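Laminin subunit ALPHA-1 (Mus musculus, PDB 2JD4) forms the C-terminal LG4-5 domain pair of a laminin chain, a basement membrane component, and probably helps tether laminin to the cell surface. Local coordinates at residues W105-A117 with D122-T136. The protein carries 4 engineered substitutions. Residues are numbered along the deposited sequence; the frame is centred on the assembly and turned at random.
Engineered in segment 122-136: K134 (natural residue Asn).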
# COMPACT_ATOMS: atom_id res chain seq x y z
N TRP A 105 15.32 6.91 -6.03
CA TRP A 105 15.64 7.78 -4.90
C TRP A 105 15.65 9.26 -5.27
O TRP A 105 16.20 9.65 -6.30
CB TRP A 105 16.99 7.41 -4.30
CG TRP A 105 16.98 6.14 -3.50
CD1 TRP A 105 17.39 4.90 -3.91
CD2 TRP A 105 16.50 5.98 -2.16
NE1 TRP A 105 17.20 3.98 -2.90
CE2 TRP A 105 16.65 4.62 -1.81
CE3 TRP A 105 15.95 6.86 -1.22
CZ2 TRP A 105 16.28 4.12 -0.56
CZ3 TRP A 105 15.58 6.37 0.03
CH2 TRP A 105 15.75 5.00 0.34
N HIS A 106 15.04 10.07 -4.41
CA HIS A 106 14.99 11.52 -4.61
C HIS A 106 15.40 12.22 -3.32
O HIS A 106 15.19 11.69 -2.23
CB HIS A 106 13.56 11.96 -4.97
CG HIS A 106 13.03 11.36 -6.23
ND1 HIS A 106 13.52 11.68 -7.47
CD2 HIS A 106 12.05 10.45 -6.43
CE1 HIS A 106 12.86 11.00 -8.39
NE2 HIS A 106 11.96 10.24 -7.79
N THR A 107 15.98 13.40 -3.45
CA THR A 107 16.36 14.18 -2.28
C THR A 107 15.31 15.27 -2.18
O THR A 107 14.95 15.88 -3.19
CB THR A 107 17.76 14.80 -2.43
OG1 THR A 107 17.76 15.69 -3.55
CG2 THR A 107 18.80 13.72 -2.64
N VAL A 108 14.79 15.50 -0.98
CA VAL A 108 13.75 16.51 -0.79
C VAL A 108 14.12 17.48 0.33
O VAL A 108 14.69 17.09 1.34
CB VAL A 108 12.41 15.84 -0.43
CG1 VAL A 108 11.37 16.90 -0.07
CG2 VAL A 108 11.92 14.99 -1.61
N LYS A 109 13.80 18.75 0.13
CA LYS A 109 14.09 19.77 1.12
C LYS A 109 12.90 20.71 1.25
O LYS A 109 12.34 21.16 0.25
CB LYS A 109 15.33 20.56 0.71
CG LYS A 109 15.78 21.60 1.73
CD LYS A 109 16.66 22.66 1.08
CE LYS A 109 17.89 22.08 0.41
NZ LYS A 109 18.69 23.14 -0.26
N THR A 110 12.49 20.99 2.49
CA THR A 110 11.39 21.92 2.73
C THR A 110 11.97 23.00 3.63
O THR A 110 12.63 22.70 4.62
CB THR A 110 10.18 21.24 3.43
OG1 THR A 110 10.56 20.75 4.72
CG2 THR A 110 9.66 20.08 2.59
N GLU A 111 11.72 24.25 3.27
CA GLU A 111 12.28 25.35 4.05
C GLU A 111 11.39 26.52 4.38
O GLU A 111 10.83 27.16 3.50
CB GLU A 111 13.52 25.90 3.35
CG GLU A 111 14.77 25.09 3.51
CD GLU A 111 15.97 25.77 2.90
OE1 GLU A 111 16.36 25.38 1.77
OE2 GLU A 111 16.50 26.71 3.53
N TYR A 112 11.28 26.79 5.67
CA TYR A 112 10.54 27.92 6.19
C TYR A 112 11.65 28.74 6.85
O TYR A 112 12.31 28.27 7.77
CB TYR A 112 9.53 27.50 7.25
CG TYR A 112 9.31 28.54 8.34
CD1 TYR A 112 8.97 29.86 8.02
CD2 TYR A 112 9.45 28.21 9.69
CE1 TYR A 112 8.79 30.82 9.03
CE2 TYR A 112 9.27 29.16 10.70
CZ TYR A 112 8.95 30.46 10.36
OH TYR A 112 8.78 31.40 11.36
N ILE A 113 11.88 29.95 6.37
CA ILE A 113 12.91 30.78 6.97
C ILE A 113 12.54 32.26 6.87
O ILE A 113 12.30 32.78 5.78
CB ILE A 113 14.29 30.51 6.33
CG1 ILE A 113 15.38 31.27 7.09
CG2 ILE A 113 14.28 30.89 4.86
CD1 ILE A 113 16.78 30.90 6.69
N LYS A 114 12.46 32.91 8.02
CA LYS A 114 12.11 34.32 8.12
C LYS A 114 10.65 34.57 7.71
O LYS A 114 9.72 34.22 8.45
CB LYS A 114 13.05 35.17 7.25
CG LYS A 114 14.52 35.11 7.64
CD LYS A 114 14.80 35.68 9.02
CE LYS A 114 14.42 34.72 10.14
NZ LYS A 114 14.80 35.21 11.50
N ARG A 115 10.46 35.16 6.54
CA ARG A 115 9.12 35.46 6.05
C ARG A 115 8.85 34.77 4.71
O ARG A 115 7.91 35.12 4.00
CB ARG A 115 8.94 36.97 5.89
CG ARG A 115 8.80 37.73 7.20
CD ARG A 115 7.36 37.68 7.71
NE ARG A 115 7.16 36.69 8.76
CZ ARG A 115 5.97 36.39 9.28
NH1 ARG A 115 4.88 37.02 8.85
NH2 ARG A 115 5.87 35.49 10.25
N LYS A 116 9.69 33.80 4.37
CA LYS A 116 9.55 33.07 3.11
C LYS A 116 9.51 31.56 3.34
O LYS A 116 9.84 31.07 4.43
CB LYS A 116 10.71 33.42 2.17
CG LYS A 116 10.66 34.82 1.56
CD LYS A 116 10.79 35.93 2.60
CE LYS A 116 12.16 35.91 3.28
NZ LYS A 116 12.27 36.93 4.37
N ALA A 117 9.10 30.82 2.32
CA ALA A 117 9.03 29.36 2.38
C ALA A 117 9.18 28.81 0.97
O ALA A 117 8.69 29.42 0.01
CB ALA A 117 7.70 28.92 2.98
N ASP A 122 15.50 17.14 -5.77
CA ASP A 122 16.63 16.82 -6.61
C ASP A 122 17.34 18.09 -7.10
O ASP A 122 17.74 18.17 -8.26
CB ASP A 122 16.20 15.98 -7.81
CG ASP A 122 15.62 14.63 -7.40
OD1 ASP A 122 16.11 14.04 -6.42
OD2 ASP A 122 14.68 14.14 -8.07
N GLY A 123 17.49 19.07 -6.22
CA GLY A 123 18.18 20.30 -6.58
C GLY A 123 17.38 21.38 -7.28
O GLY A 123 17.84 22.53 -7.36
N GLN A 124 16.20 21.04 -7.80
CA GLN A 124 15.37 22.03 -8.49
C GLN A 124 14.54 22.76 -7.44
O GLN A 124 13.65 22.19 -6.82
CB GLN A 124 14.46 21.34 -9.52
CG GLN A 124 13.41 20.39 -8.94
CD GLN A 124 12.77 19.48 -9.99
OE1 GLN A 124 12.14 19.95 -10.94
NE2 GLN A 124 12.91 18.17 -9.80
N GLU A 125 14.85 24.04 -7.24
CA GLU A 125 14.17 24.86 -6.24
C GLU A 125 12.93 25.54 -6.82
O GLU A 125 12.95 26.04 -7.94
CB GLU A 125 15.15 25.91 -5.69
CG GLU A 125 14.67 26.64 -4.44
CD GLU A 125 15.71 27.61 -3.89
OE1 GLU A 125 16.85 27.19 -3.58
OE2 GLU A 125 15.39 28.82 -3.77
N SER A 126 11.85 25.54 -6.04
CA SER A 126 10.60 26.17 -6.46
C SER A 126 10.61 27.64 -6.06
O SER A 126 11.37 28.04 -5.19
CB SER A 126 9.41 25.49 -5.78
OG SER A 126 9.36 25.86 -4.41
N PRO A 127 9.76 28.46 -6.69
CA PRO A 127 9.75 29.87 -6.31
C PRO A 127 9.29 30.00 -4.85
O PRO A 127 8.58 29.12 -4.35
CB PRO A 127 8.76 30.49 -7.29
CG PRO A 127 8.99 29.66 -8.53
CD PRO A 127 9.03 28.26 -7.96
N SER A 128 9.70 31.07 -4.18
CA SER A 128 9.32 31.28 -2.79
C SER A 128 7.90 31.80 -2.62
O SER A 128 7.32 32.39 -3.53
CB SER A 128 10.28 32.24 -2.11
OG SER A 128 11.57 31.66 -1.97
N VAL A 129 7.34 31.57 -1.44
CA VAL A 129 6.01 32.03 -1.09
C VAL A 129 6.15 32.87 0.17
O VAL A 129 7.02 32.60 1.01
CB VAL A 129 5.06 30.85 -0.82
CG1 VAL A 129 3.72 31.37 -0.33
CG2 VAL A 129 4.87 30.04 -2.09
N THR A 130 5.32 33.90 0.30
CA THR A 130 5.37 34.78 1.46
C THR A 130 4.58 34.21 2.63
O THR A 130 3.43 33.82 2.48
CB THR A 130 4.83 36.19 1.11
OG1 THR A 130 5.73 36.82 0.19
CG2 THR A 130 4.69 37.05 2.36
N VAL A 131 5.21 34.18 3.80
CA VAL A 131 4.56 33.66 4.99
C VAL A 131 3.28 34.44 5.25
O VAL A 131 3.27 35.68 5.23
CB VAL A 131 5.50 33.76 6.22
CG1 VAL A 131 4.75 33.42 7.49
CG2 VAL A 131 6.67 32.80 6.03
N VAL A 132 2.20 33.70 5.48
CA VAL A 132 0.88 34.26 5.72
C VAL A 132 0.59 34.45 7.21
O VAL A 132 0.98 33.63 8.03
CB VAL A 132 -0.22 33.35 5.12
CG1 VAL A 132 -1.60 33.86 5.50
CG2 VAL A 132 -0.07 33.28 3.60
N GLY A 133 -0.09 35.54 7.54
CA GLY A 133 -0.42 35.79 8.93
C GLY A 133 0.51 36.74 9.64
O GLY A 133 1.59 37.07 9.14
N LYS A 134 0.08 37.18 10.81
CA LYS A 134 0.83 38.12 11.63
C LYS A 134 1.79 37.40 12.58
O LYS A 134 2.85 37.93 12.90
CB LYS A 134 -0.14 38.98 12.45
CG LYS A 134 -1.08 39.85 11.62
CD LYS A 134 -1.93 39.05 10.64
CE LYS A 134 -2.79 38.01 11.35
NZ LYS A 134 -3.54 37.17 10.38
N ALA A 135 1.40 36.20 13.01
CA ALA A 135 2.24 35.40 13.92
C ALA A 135 3.65 35.33 13.35
O ALA A 135 3.84 35.39 12.13
CB ALA A 135 1.65 34.00 14.07
N THR A 136 4.65 35.20 14.22
CA THR A 136 6.03 35.15 13.76
C THR A 136 6.80 33.90 14.15
O THR A 136 7.94 33.73 13.72
CB THR A 136 6.83 36.37 14.27
OG1 THR A 136 7.00 36.27 15.69
CG2 THR A 136 6.10 37.66 13.94
O HOH W 1 17.26 18.48 -3.08
O HOH W 2 8.65 34.49 11.45
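R115 folds over V131; with D122 at the far end, they have the most surface buried by the contact. Bent at chi2 and chi3 (-83° and 100°), the long R115 chain turns its guanidinium back toward the 131-136 loop, where its several N-H groups reach two carbonyls. R115 NH2 donates to A135 O at 2.8 Å, on a lone pair in the carbonyl plane, and NH1 bonds weakly to G133 O. V131 suits the buried place beneath: its CG1 lies over one guanidinium face, 3.6 Å from R115 NH2, while its CG2 packs on the R115 backbone. The bond from V131 N to R115 O (2.9 Å) ties V131 to R115, although the N-H comes from above the carbonyl plane. A methionine in place of R115 would probably leave the G133 and A135 carbonyls without these donors and the loop freer to shift near the magnesium ion.

In the turn joining strands 116-121 and 124-130, the short two-oxygen carboxylate of D122 accepts from two residues at once. D122 OD2 takes H106 ND1 (2.8 Å) through its syn lone pair, ring and carboxylate planes 42° apart, and OD1 takes T107 N.

Between these ends, A117 and V129 form an antiparallel hydrogen-bonded pair at the margin of a laminin G beta-sandwich sheet. Strand 106-113 lies between 116-121 and 44-53, and strand 91-95 of the second sheet packs against A117, V129 and V131.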